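Local coordinates for probable adhesion protein (Pseudomonas aeruginosa PAO1, PDB 6R3Z) that probably captures divalent metal ions such as ferrous iron as the solute-binding component of a transport system, here in complex with nickel, at residues A[247-252]-A[262-267]; A[114-119]-A[154-159]; A[31-36]-A[71-76]; A[14-19]-A[60-65]. One frame throughout, in Å; residues are numbered along the deposited sequence.

Contacts 1, 3 and 4 are buried, whereas contact 2, between two helices, is only partly buried. Contacts 3 and 4 belong to the same four-stranded parallel sheet: each joins the end of a strand, or the loop just after it, to a helix, but contact 3 is apolar, built round one methionine, while contact 4 adds a buried tyrosine-asparagine hydrogen bond close to the metal ligands. Contact 1 belongs to the other sheet, carries a nickel ligand itself, and mixes a carboxylate-hydroxyl bond with apolar packing. It touches contact 2 through I251 on L114 and contact 4 through I251 on H14 and P15. Contact 2, purely apolar between its segments, reaches contact 4 through the S119 and Y19 hydroxyls.

Contact 1. Residues A[247-252]-A[262-267]; sequences SLSHIS and EEEMAR. With NI (nickel (II) ion), chain B.
I251 and E264 lie alongside each other, their side chains running antiparallel past one another, with I251 CG1 3.8 Å from E264 CB. I251 sits on the loop that leaves strand 244-248, and E264 on the first turns of helix 260-277. Extended beyond CG, the glutamate reaches over to the loop, where its OE1 accepts from S249 OG at 2.7 Å. The hydroxyl comes from above the carboxylate, 38° out of its plane. E264 OE1 also lies 3.4 Å from I251 CA and has a water 2.7 Å away that probably donates to it, while OE2 forms a salt bridge with K260, so both oxygens are engaged. S249 works in two directions: chi1 of 178° swings OG beside its own carbonyl carbon, and there OG also accepts from I251 N at 2.9 Å, closing an ST turn. On the apolar side, I251 CD1 presses against M265 CG at 3.6 Å, the two side chains crossing at about a right angle; L114 packs against the same isoleucine. H250 stands between S249 and I251 in the chain, and its CB points away from the helix. The ring is directed into the metal site, with NE2 2.2 Å from nickel. The turn thus presents one ligand of the six-histidine site, completed by H41, H66, H111, H177 and H199, in this metal-binding protein of the solute-binding protein 9 family.

Contact 2. Residues A[114-119]-A[154-159]; sequences LSISAS and ALRADA. With EDO (1,2-ethanediol), chain I.
The closest backbone approach lies between I116 and R156, whose CA atoms are 7.2 Å apart where the first turn of helix 116-133 runs beside the last turns of helix 138-160, in roughly the opposite direction. S115 is the N-cap of the first helix: its OG accepts from A118 N at 3.0 Å, nearly straight at 171°. Its carbonyl O is gripped twice, by S119 N and by S119 OG (2.8 Å from S115 O), which arrive from opposite faces of the carbonyl plane. Across the gap the meeting is apolar. I116 points its CB at the other helix, and its CD1 touches L155 CD2 at 4.0 Å. The aliphatic part of R156 packs nearer the base of the same side chain, with CD 4.1 Å from I116 CB. These helices follow the parallel sheet that ends with strand 84-86 and precede the one that begins with strand 172-175, so they belong to the helical part of the chain that links the two sheet-bearing lobes, as in other solute-binding proteins of this family. R156 is stretched out from CG to NE, and that reach takes NH2 to the carbonyl O of E186. The carboxylate of E186 in turn accepts from I116 N and S117 N, so an acid lies at the start of the helix, a placement that would favour its negative charge. On L155, packing continues to E262 and L269 of helix 260-277.

Contact 3. Residues A[31-36]-A[71-76]; sequences VPLIPA and ERMIAS
M73 reaches from helix 68-76 to the loop after strand 29-32 and makes every close side-chain contact here. The apolar part involves both the sulfur and the methyl group. M73 SD lies 4.2 Å from I34 CG2, the two side chains crossing at about a right angle. I34 has chi1 near 77°, which puts CG1 between its backbone N and carbonyl carbon and turns CG2 to the sulfur. A bend at chi3 (70°) carries M73 CE back to L33, 4.1 Å from its CB. I53 of helix 47-53 touches both L33 and M73, and V59 of strand 58-61, two strands over in the sheet, touches L33. The polar part is a single atom: L33 O is buried by the contact with no hydrogen-bonding partner in the model, and M73 CE sits 3.6 Å from it. The methyl packs against this oxygen and supplies no conventional hydrogen bond. Helix 68-76 links the parallel strands 58-61 and 84-86, and the contact packs this beta-alpha-beta crossover helix against the loop that follows edge strand 29-32 in the first lobe's parallel sheet.

Contact 4. Residues A[14-19]-A[60-65]; sequences HPYYSY and VLNGVG
V60 and N62 both meet Y16, which projects from helix 14-24 toward the end of strand 58-61. V60 comes first: its CG1 lies 4.1 Å from Y16 CD1, approaching the ring obliquely, while its backbone pairs with G10 in the sheet. N62 follows, where the strand gives way to loop, and it meets the tyrosine with backbone, CB and amide. Its backbone N lies over one face of the Y16 ring while bonding to D67, and its CB packs 3.8 Å from Y16 CZ. With chi1 at 160°, CG is set beside the carbonyl carbon and the amide reaches the phenol oxygen: ND2 donates to Y16 OH at 2.9 Å, an N-H...O angle of 166°. The bond lies close to the amide plane, which is turned 74° from that of the ring. At the other end of the amide, OD1 accepts from V64 N at 3.2 Å, the donor standing well above the carbonyl plane, and so closes an Asx turn round G63, whose positive phi suits glycine. G65 also has backbone angles that call for glycine. It brings the chain to H66, whose N gives OD1 a second bond. Y16 OH is bonded to Q122 OE1 as well, so the hydroxyl has two hydrogen-bonding partners and probably donates its own hydrogen to Q122 OE1. With bonds at both ends, the amide is held in rotation, NH2 toward the tyrosine and oxygen toward the turn. N62 is a second-shell residue that probably helps place H66, a nickel ligand, and Y16 in turn positions N62.

Contact 1. Residues A[247-252]-A[262-267]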
loop_
_atom_site.group_PDB
_atom_site.type_symbol
_atom_site.label_atom_id
_atom_site.label_comp_id
_atom_site.label_asym_id
_atom_site.label_seq_id
_atom_site.Cartn_x
_atom_site.Cartn_y
_atom_site.Cartn_z
ATOM N N SER A 247 12.228 -3.424 9.223
ATOM C CA SER A 247 10.888 -2.873 9.290
ATOM C C SER A 247 10.562 -2.101 8.015
ATOM O O SER A 247 11.443 -1.461 7.410
ATOM C CB SER A 247 10.725 -1.999 10.529
ATOM O OG SER A 247 10.909 -2.757 11.714
ATOM N N LEU A 248 9.297 -2.212 7.604
ATOM C CA LEU A 248 8.745 -1.598 6.405
ATOM C C LEU A 248 7.522 -0.754 6.713
ATOM O O LEU A 248 6.856 -0.949 7.742
ATOM C CB LEU A 248 8.402 -2.675 5.357
ATOM C CG LEU A 248 9.540 -3.583 4.851
ATOM C CD1 LEU A 248 8.985 -4.658 3.940
ATOM C CD2 LEU A 248 10.650 -2.775 4.109
ATOM N N SER A 249 7.220 0.165 5.795
ATOM C CA SER A 249 6.086 1.051 5.895
ATOM C C SER A 249 4.929 0.581 5.010
ATOM O O SER A 249 5.107 0.359 3.814
ATOM C CB SER A 249 6.477 2.478 5.521
ATOM O OG SER A 249 5.341 3.325 5.579
ATOM N N HIS A 250 3.726 0.530 5.595
ATOM C CA HIS A 250 2.476 0.225 4.883
ATOM C C HIS A 250 1.995 1.568 4.213
ATOM O O HIS A 250 0.963 1.581 3.534
ATOM C CB HIS A 250 1.437 -0.213 5.938
ATOM C CG HIS A 250 0.188 -0.880 5.426
ATOM N ND1 HIS A 250 -0.771 -0.183 4.687
ATOM C CD2 HIS A 250 -0.312 -2.109 5.726
ATOM C CE1 HIS A 250 -1.784 -1.032 4.524
ATOM N NE2 HIS A 250 -1.543 -2.202 5.113
ATOM N N ILE A 251 2.720 2.695 4.460
ATOM C CA ILE A 251 2.393 4.056 3.947
ATOM C C ILE A 251 0.946 4.390 4.429
ATOM O O ILE A 251 0.019 4.611 3.636
ATOM C CB ILE A 251 2.625 4.187 2.412
ATOM C CG1 ILE A 251 3.993 3.503 2.007
ATOM C CG2 ILE A 251 2.551 5.691 1.990
ATOM C CD1 ILE A 251 4.356 3.481 0.502
ATOM N N SER A 252 0.743 4.303 5.763
ATOM C CA SER A 252 -0.584 4.475 6.351
ATOM C C SER A 252 -0.579 5.349 7.598
ATOM O O SER A 252 -1.634 5.500 8.209
ATOM C CB SER A 252 -1.136 3.102 6.723
ATOM O OG SER A 252 -0.417 2.579 7.834
ATOM N N GLU A 262 6.192 8.272 -2.715
ATOM C CA GLU A 262 7.539 8.078 -3.254
ATOM C C GLU A 262 8.641 8.071 -2.160
ATOM O O GLU A 262 9.553 7.242 -2.233
ATOM C CB GLU A 262 7.845 9.051 -4.396
ATOM C CG GLU A 262 7.976 10.510 -4.055
ATOM C CD GLU A 262 7.765 11.276 -5.347
ATOM O OE1 GLU A 262 8.715 11.400 -6.157
ATOM O OE2 GLU A 262 6.610 11.691 -5.578
ATOM N N GLU A 263 8.503 8.900 -1.122
ATOM C CA GLU A 263 9.457 8.963 -0.006
ATOM C C GLU A 263 9.533 7.615 0.736
ATOM O O GLU A 263 10.625 7.052 0.893
ATOM C CB GLU A 263 9.099 10.107 0.980
ATOM C CG GLU A 263 9.370 11.493 0.417
ATOM C CD GLU A 263 8.739 12.646 1.178
ATOM O OE1 GLU A 263 8.664 12.572 2.426
ATOM O OE2 GLU A 263 8.332 13.634 0.524
ATOM N N GLU A 264 8.371 7.073 1.123
ATOM C CA GLU A 264 8.291 5.816 1.887
ATOM C C GLU A 264 8.562 4.588 1.031
ATOM O O GLU A 264 9.153 3.632 1.544
ATOM C CB GLU A 264 6.981 5.734 2.649
ATOM C CG GLU A 264 6.866 6.951 3.558
ATOM C CD GLU A 264 5.835 6.935 4.656
ATOM O OE1 GLU A 264 5.112 5.921 4.788
ATOM O OE2 GLU A 264 5.738 7.960 5.373
ATOM N N MET A 265 8.186 4.606 -0.277
ATOM C CA MET A 265 8.526 3.467 -1.136
ATOM C C MET A 265 10.037 3.396 -1.353
ATOM O O MET A 265 10.582 2.298 -1.381
ATOM C CB MET A 265 7.814 3.504 -2.485
ATOM C CG MET A 265 6.439 2.946 -2.434
ATOM S SD MET A 265 6.248 1.199 -1.866
ATOM C CE MET A 265 6.957 0.300 -3.222
ATOM N N ALA A 266 10.713 4.563 -1.496
ATOM C CA ALA A 266 12.177 4.585 -1.669
ATOM C C ALA A 266 12.820 3.921 -0.418
ATOM O O ALA A 266 13.651 3.026 -0.562
ATOM C CB ALA A 266 12.674 6.016 -1.842
ATOM N N ARG A 267 12.338 4.280 0.791
ATOM C CA ARG A 267 12.837 3.694 2.036
ATOM C C ARG A 267 12.528 2.192 2.132
ATOM O O ARG A 267 13.397 1.427 2.571
ATOM C CB ARG A 267 12.357 4.482 3.262
ATOM C CG ARG A 267 13.050 5.859 3.309
ATOM C CD ARG A 267 13.170 6.390 4.725
ATOM N NE ARG A 267 11.885 6.845 5.247
ATOM C CZ ARG A 267 11.430 8.089 5.135
ATOM N NH1 ARG A 267 12.145 9.011 4.496
ATOM N NH2 ARG A 267 10.258 8.422 5.656
HETATM NI NI NI B . -3.036 -3.813 5.297
HETATM O O HOH W 1 3.496 5.806 6.965
#

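Contact 2. Residues A[114-119]-A[154-159]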
loop_
_atom_site.group_PDB
_atom_site.type_symbol
_atom_site.label_atom_id
_atom_site.label_comp_id
_atom_site.label_asym_id
_atom_site.label_seq_id
_atom_site.Cartn_x
_atom_site.Cartn_y
_atom_site.Cartn_z
ATOM N N LEU A 114 1.555 -1.279 -2.768
ATOM C CA LEU A 114 2.945 -1.464 -2.346
ATOM C C LEU A 114 3.741 -2.218 -3.418
ATOM O O LEU A 114 4.368 -3.227 -3.149
ATOM C CB LEU A 114 3.067 -2.080 -0.941
ATOM C CG LEU A 114 2.396 -1.272 0.185
ATOM C CD1 LEU A 114 2.284 -2.083 1.459
ATOM C CD2 LEU A 114 3.101 0.044 0.437
ATOM N N SER A 115 3.642 -1.747 -4.650
ATOM C CA SER A 115 4.324 -2.287 -5.825
ATOM C C SER A 115 4.515 -1.110 -6.749
ATOM O O SER A 115 3.564 -0.349 -6.962
ATOM C CB SER A 115 3.459 -3.322 -6.533
ATOM O OG SER A 115 3.869 -3.524 -7.884
ATOM N N ILE A 116 5.717 -0.969 -7.320
ATOM C CA ILE A 116 5.971 0.131 -8.248
ATOM C C ILE A 116 5.173 -0.103 -9.540
ATOM O O ILE A 116 4.513 0.824 -10.021
ATOM C CB ILE A 116 7.497 0.314 -8.496
ATOM C CG1 ILE A 116 8.242 0.795 -7.201
ATOM C CG2 ILE A 116 7.768 1.268 -9.697
ATOM C CD1 ILE A 116 7.828 2.169 -6.638
ATOM N N SER A 117 5.260 -1.329 -10.118
ATOM C CA SER A 117 4.547 -1.652 -11.365
ATOM C C SER A 117 3.019 -1.531 -11.214
ATOM O O SER A 117 2.381 -0.924 -12.072
ATOM C CB SER A 117 4.933 -3.039 -11.878
ATOM O OG SER A 117 4.627 -4.030 -10.914
ATOM N N ALA A 118 2.437 -2.052 -10.102
ATOM C CA ALA A 118 0.988 -1.943 -9.896
ATOM C C ALA A 118 0.589 -0.456 -9.623
ATOM O O ALA A 118 -0.480 -0.046 -10.056
ATOM C CB ALA A 118 0.516 -2.844 -8.753
ATOM N N SER A 119 1.441 0.331 -8.931
ATOM C CA SER A 119 1.170 1.765 -8.679
ATOM C C SER A 119 1.091 2.519 -10.014
ATOM O O SER A 119 0.181 3.318 -10.208
ATOM C CB SER A 119 2.253 2.396 -7.810
ATOM O OG SER A 119 2.072 1.992 -6.464
ATOM N N ALA A 154 12.299 5.553 -11.736
ATOM C CA ALA A 154 13.610 6.078 -11.327
ATOM C C ALA A 154 13.925 5.715 -9.871
ATOM O O ALA A 154 15.049 5.325 -9.576
ATOM C CB ALA A 154 13.681 7.590 -11.545
ATOM N N LEU A 155 12.919 5.811 -8.982
ATOM C CA LEU A 155 12.993 5.451 -7.575
ATOM C C LEU A 155 13.405 3.963 -7.493
ATOM O O LEU A 155 14.285 3.609 -6.706
ATOM C CB LEU A 155 11.562 5.637 -7.033
ATOM C CG LEU A 155 11.257 5.499 -5.582
ATOM C CD1 LEU A 155 9.970 6.241 -5.300
ATOM C CD2 LEU A 155 11.065 4.028 -5.194
ATOM N N ARG A 156 12.761 3.107 -8.310
ATOM C CA ARG A 156 13.023 1.670 -8.308
ATOM C C ARG A 156 14.439 1.389 -8.838
ATOM O O ARG A 156 15.186 0.630 -8.214
ATOM C CB ARG A 156 11.949 0.924 -9.113
ATOM C CG ARG A 156 12.153 -0.586 -9.092
ATOM C CD ARG A 156 11.046 -1.334 -9.789
ATOM N NE ARG A 156 11.312 -2.775 -9.787
ATOM C CZ ARG A 156 12.007 -3.413 -10.723
ATOM N NH1 ARG A 156 12.502 -2.748 -11.764
ATOM N NH2 ARG A 156 12.198 -4.724 -10.636
ATOM N N ALA A 157 14.824 2.060 -9.950
ATOM C CA ALA A 157 16.153 1.928 -10.548
ATOM C C ALA A 157 17.240 2.333 -9.538
ATOM O O ALA A 157 18.235 1.616 -9.414
ATOM C CB ALA A 157 16.258 2.793 -11.809
ATOM N N ASP A 158 17.028 3.450 -8.797
ATOM C CA ASP A 158 17.978 3.970 -7.801
ATOM C C ASP A 158 18.184 2.975 -6.657
ATOM O O ASP A 158 19.331 2.718 -6.264
ATOM C CB ASP A 158 17.552 5.346 -7.279
ATOM C CG ASP A 158 17.710 6.481 -8.281
ATOM O OD1 ASP A 158 18.422 6.288 -9.298
ATOM O OD2 ASP A 158 17.129 7.560 -8.049
ATOM N N ALA A 159 17.085 2.348 -6.185
ATOM C CA ALA A 159 17.180 1.334 -5.147
ATOM C C ALA A 159 17.966 0.101 -5.672
ATOM O O ALA A 159 18.889 -0.361 -5.000
ATOM C CB ALA A 159 15.787 0.924 -4.707
HETATM C C1 EDO I . 22.169 8.588 -7.191
HETATM O O1 EDO I . 21.899 8.312 -5.823
HETATM C C2 EDO I . 21.182 7.803 -8.089
HETATM O O2 EDO I . 21.270 6.404 -7.828
#

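Contact 3. Residues A[31-36]-A[71-76]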
loop_
_atom_site.group_PDB
_atom_site.type_symbol
_atom_site.label_atom_id
_atom_site.label_comp_id
_atom_site.label_asym_id
_atom_site.label_seq_id
_atom_site.Cartn_x
_atom_site.Cartn_y
_atom_site.Cartn_z
ATOM N N VAL A 31 -9.586 15.053 -1.535
ATOM C CA VAL A 31 -10.221 15.045 -0.220
ATOM C C VAL A 31 -10.134 13.676 0.451
ATOM O O VAL A 31 -10.834 12.765 0.021
ATOM C CB VAL A 31 -11.700 15.561 -0.283
ATOM C CG1 VAL A 31 -12.300 15.713 1.117
ATOM C CG2 VAL A 31 -11.832 16.864 -1.078
ATOM N N PRO A 32 -9.357 13.510 1.547
ATOM C CA PRO A 32 -9.335 12.209 2.239
ATOM C C PRO A 32 -10.688 11.938 2.893
ATOM O O PRO A 32 -11.305 12.857 3.456
ATOM C CB PRO A 32 -8.245 12.383 3.304
ATOM C CG PRO A 32 -7.448 13.578 2.842
ATOM C CD PRO A 32 -8.466 14.471 2.217
ATOM N N LEU A 33 -11.163 10.691 2.766
ATOM C CA LEU A 33 -12.445 10.288 3.340
ATOM C C LEU A 33 -12.351 10.141 4.840
ATOM O O LEU A 33 -13.362 10.293 5.541
ATOM C CB LEU A 33 -12.938 8.990 2.713
ATOM C CG LEU A 33 -14.080 9.135 1.696
ATOM C CD1 LEU A 33 -13.624 9.916 0.449
ATOM C CD2 LEU A 33 -14.582 7.756 1.258
ATOM N N ILE A 34 -11.163 9.779 5.328
ATOM C CA ILE A 34 -10.950 9.583 6.772
ATOM C C ILE A 34 -9.762 10.440 7.252
ATOM O O ILE A 34 -8.832 10.669 6.469
ATOM C CB ILE A 34 -10.861 8.076 7.179
ATOM C CG1 ILE A 34 -9.504 7.422 6.828
ATOM C CG2 ILE A 34 -12.033 7.276 6.590
ATOM C CD1 ILE A 34 -9.335 5.914 7.314
ATOM N N PRO A 35 -9.770 10.932 8.511
ATOM C CA PRO A 35 -8.658 11.792 8.965
ATOM C C PRO A 35 -7.311 11.073 9.035
ATOM O O PRO A 35 -7.242 9.842 9.114
ATOM C CB PRO A 35 -9.101 12.247 10.365
ATOM C CG PRO A 35 -10.569 12.021 10.406
ATOM C CD PRO A 35 -10.815 10.816 9.552
ATOM N N ALA A 36 -6.234 11.865 8.982
ATOM C CA ALA A 36 -4.873 11.376 9.117
ATOM C C ALA A 36 -4.688 10.914 10.585
ATOM O O ALA A 36 -5.339 11.443 11.491
ATOM C CB ALA A 36 -3.890 12.498 8.782
ATOM N N GLU A 71 -16.938 1.943 0.725
ATOM C CA GLU A 71 -18.193 1.546 0.063
ATOM C C GLU A 71 -19.379 1.678 1.021
ATOM O O GLU A 71 -20.458 2.092 0.598
ATOM C CB GLU A 71 -18.125 0.102 -0.446
ATOM C CG GLU A 71 -17.205 -0.112 -1.640
ATOM C CD GLU A 71 -17.085 -1.580 -2.008
ATOM O OE1 GLU A 71 -18.121 -2.206 -2.330
ATOM O OE2 GLU A 71 -15.954 -2.114 -1.955
ATOM N N ARG A 72 -19.175 1.321 2.314
ATOM C CA ARG A 72 -20.220 1.424 3.336
ATOM C C ARG A 72 -20.536 2.906 3.602
ATOM O O ARG A 72 -21.711 3.284 3.678
ATOM C CB ARG A 72 -19.808 0.694 4.630
ATOM C CG ARG A 72 -19.744 -0.828 4.485
ATOM C CD ARG A 72 -19.507 -1.524 5.824
ATOM N NE ARG A 72 -18.085 -1.574 6.191
ATOM C CZ ARG A 72 -17.244 -2.549 5.847
ATOM N NH1 ARG A 72 -15.975 -2.503 6.231
ATOM N NH2 ARG A 72 -17.663 -3.571 5.107
ATOM N N MET A 73 -19.485 3.750 3.677
ATOM C CA MET A 73 -19.639 5.193 3.881
ATOM C C MET A 73 -20.443 5.810 2.734
ATOM O O MET A 73 -21.338 6.615 2.997
ATOM C CB MET A 73 -18.270 5.889 3.994
ATOM C CG MET A 73 -17.506 5.576 5.264
ATOM S SD MET A 73 -15.804 6.203 5.137
ATOM C CE MET A 73 -16.081 7.993 5.209
ATOM N N ILE A 74 -20.121 5.435 1.459
ATOM C CA ILE A 74 -20.828 5.941 0.267
ATOM C C ILE A 74 -22.321 5.539 0.316
ATOM O O ILE A 74 -23.198 6.371 0.041
ATOM C CB ILE A 74 -20.121 5.463 -1.034
ATOM C CG1 ILE A 74 -18.753 6.189 -1.179
ATOM C CG2 ILE A 74 -21.012 5.679 -2.288
ATOM C CD1 ILE A 74 -17.769 5.548 -2.181
ATOM N N ALA A 75 -22.594 4.271 0.687
ATOM C CA ALA A 75 -23.956 3.729 0.779
ATOM C C ALA A 75 -24.818 4.486 1.806
ATOM O O ALA A 75 -26.030 4.637 1.600
ATOM C CB ALA A 75 -23.894 2.243 1.130
ATOM N N SER A 76 -24.176 4.982 2.887
ATOM C CA SER A 76 -24.788 5.721 4.006
ATOM C C SER A 76 -24.853 7.242 3.787
ATOM O O SER A 76 -25.460 7.951 4.594
ATOM C CB SER A 76 -24.035 5.422 5.303
ATOM O OG SER A 76 -24.052 4.040 5.626
#

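Contact 4. Residues A[14-19]-A[60-65]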
loop_
_atom_site.group_PDB
_atom_site.type_symbol
_atom_site.label_atom_id
_atom_site.label_comp_id
_atom_site.label_asym_id
_atom_site.label_seq_id
_atom_site.Cartn_x
_atom_site.Cartn_y
_atom_site.Cartn_z
ATOM N N HIS A 14 -3.504 6.644 2.184
ATOM C CA HIS A 14 -2.392 7.561 1.895
ATOM C C HIS A 14 -1.809 7.420 0.482
ATOM O O HIS A 14 -1.658 8.448 -0.184
ATOM C CB HIS A 14 -1.273 7.457 2.940
ATOM C CG HIS A 14 -1.672 7.953 4.290
ATOM N ND1 HIS A 14 -2.503 7.215 5.113
ATOM C CD2 HIS A 14 -1.317 9.086 4.932
ATOM C CE1 HIS A 14 -2.620 7.917 6.229
ATOM N NE2 HIS A 14 -1.949 9.059 6.155
ATOM N N PRO A 15 -1.494 6.188 -0.016
ATOM C CA PRO A 15 -0.914 6.075 -1.374
ATOM C C PRO A 15 -1.814 6.689 -2.433
ATOM O O PRO A 15 -1.287 7.331 -3.334
ATOM C CB PRO A 15 -0.747 4.567 -1.562
ATOM C CG PRO A 15 -0.545 4.051 -0.165
ATOM C CD PRO A 15 -1.572 4.853 0.616
ATOM N N TYR A 16 -3.162 6.547 -2.283
ATOM C CA TYR A 16 -4.107 7.113 -3.259
ATOM C C TYR A 16 -4.123 8.631 -3.215
ATOM O O TYR A 16 -4.238 9.248 -4.270
ATOM C CB TYR A 16 -5.501 6.488 -3.150
ATOM C CG TYR A 16 -5.439 5.002 -3.435
ATOM C CD1 TYR A 16 -5.478 4.519 -4.744
ATOM C CD2 TYR A 16 -5.209 4.088 -2.410
ATOM C CE1 TYR A 16 -5.328 3.151 -5.022
ATOM C CE2 TYR A 16 -5.035 2.724 -2.675
ATOM C CZ TYR A 16 -5.097 2.258 -3.981
ATOM O OH TYR A 16 -4.914 0.913 -4.227
ATOM N N TYR A 17 -3.915 9.230 -2.025
ATOM C CA TYR A 17 -3.778 10.691 -1.928
ATOM C C TYR A 17 -2.555 11.100 -2.791
ATOM O O TYR A 17 -2.642 12.038 -3.600
ATOM C CB TYR A 17 -3.554 11.152 -0.471
ATOM C CG TYR A 17 -3.512 12.662 -0.369
ATOM C CD1 TYR A 17 -2.326 13.365 -0.597
ATOM C CD2 TYR A 17 -4.677 13.399 -0.142
ATOM C CE1 TYR A 17 -2.291 14.756 -0.560
ATOM C CE2 TYR A 17 -4.657 14.797 -0.110
ATOM C CZ TYR A 17 -3.460 15.470 -0.330
ATOM O OH TYR A 17 -3.402 16.837 -0.281
ATOM N N SER A 18 -1.429 10.376 -2.642
ATOM C CA SER A 18 -0.208 10.660 -3.423
ATOM C C SER A 18 -0.438 10.507 -4.930
ATOM O O SER A 18 -0.066 11.408 -5.701
ATOM C CB SER A 18 0.953 9.787 -2.953
ATOM O OG SER A 18 1.439 10.205 -1.685
ATOM N N TYR A 19 -1.119 9.420 -5.350
ATOM C CA TYR A 19 -1.394 9.202 -6.773
ATOM C C TYR A 19 -2.233 10.359 -7.317
ATOM O O TYR A 19 -1.831 10.980 -8.285
ATOM C CB TYR A 19 -2.182 7.913 -7.034
ATOM C CG TYR A 19 -1.598 6.582 -6.600
ATOM C CD1 TYR A 19 -0.250 6.456 -6.259
ATOM C CD2 TYR A 19 -2.401 5.445 -6.523
ATOM C CE1 TYR A 19 0.279 5.221 -5.848
ATOM C CE2 TYR A 19 -1.894 4.225 -6.086
ATOM C CZ TYR A 19 -0.554 4.108 -5.776
ATOM O OH TYR A 19 -0.117 2.874 -5.348
ATOM N N VAL A 60 -12.113 7.713 -5.515
ATOM C CA VAL A 60 -11.129 6.757 -6.005
ATOM C C VAL A 60 -11.036 5.647 -4.944
ATOM O O VAL A 60 -10.851 5.940 -3.754
ATOM C CB VAL A 60 -9.751 7.417 -6.271
ATOM C CG1 VAL A 60 -8.665 6.365 -6.565
ATOM C CG2 VAL A 60 -9.857 8.410 -7.434
ATOM N N LEU A 61 -11.176 4.388 -5.384
ATOM C CA LEU A 61 -11.140 3.227 -4.490
ATOM C C LEU A 61 -10.047 2.231 -4.835
ATOM O O LEU A 61 -9.763 1.973 -6.008
ATOM C CB LEU A 61 -12.472 2.449 -4.545
ATOM C CG LEU A 61 -13.767 3.106 -4.048
ATOM C CD1 LEU A 61 -14.923 2.111 -4.105
ATOM C CD2 LEU A 61 -13.627 3.617 -2.629
ATOM N N ASN A 62 -9.480 1.610 -3.793
ATOM C CA ASN A 62 -8.560 0.497 -3.923
ATOM C C ASN A 62 -9.477 -0.640 -4.457
ATOM O O ASN A 62 -9.135 -1.314 -5.438
ATOM C CB ASN A 62 -7.946 0.154 -2.539
ATOM C CG ASN A 62 -7.371 -1.246 -2.460
ATOM O OD1 ASN A 62 -8.057 -2.189 -2.034
ATOM N ND2 ASN A 62 -6.120 -1.418 -2.898
ATOM N N GLY A 63 -10.648 -0.785 -3.827
ATOM C CA GLY A 63 -11.716 -1.707 -4.238
ATOM C C GLY A 63 -11.403 -3.183 -4.353
ATOM O O GLY A 63 -12.209 -3.941 -4.919
ATOM N N VAL A 64 -10.253 -3.622 -3.820
ATOM C CA VAL A 64 -9.858 -5.040 -3.882
ATOM C C VAL A 64 -9.647 -5.646 -2.482
ATOM O O VAL A 64 -9.123 -6.755 -2.353
ATOM C CB VAL A 64 -8.665 -5.298 -4.830
ATOM C CG1 VAL A 64 -9.075 -5.067 -6.290
ATOM C CG2 VAL A 64 -7.434 -4.464 -4.445
ATOM N N GLY A 65 -10.088 -4.929 -1.461
ATOM C CA GLY A 65 -10.033 -5.430 -0.090
ATOM C C GLY A 65 -9.423 -4.503 0.940
ATOM O O GLY A 65 -9.468 -4.825 2.139
#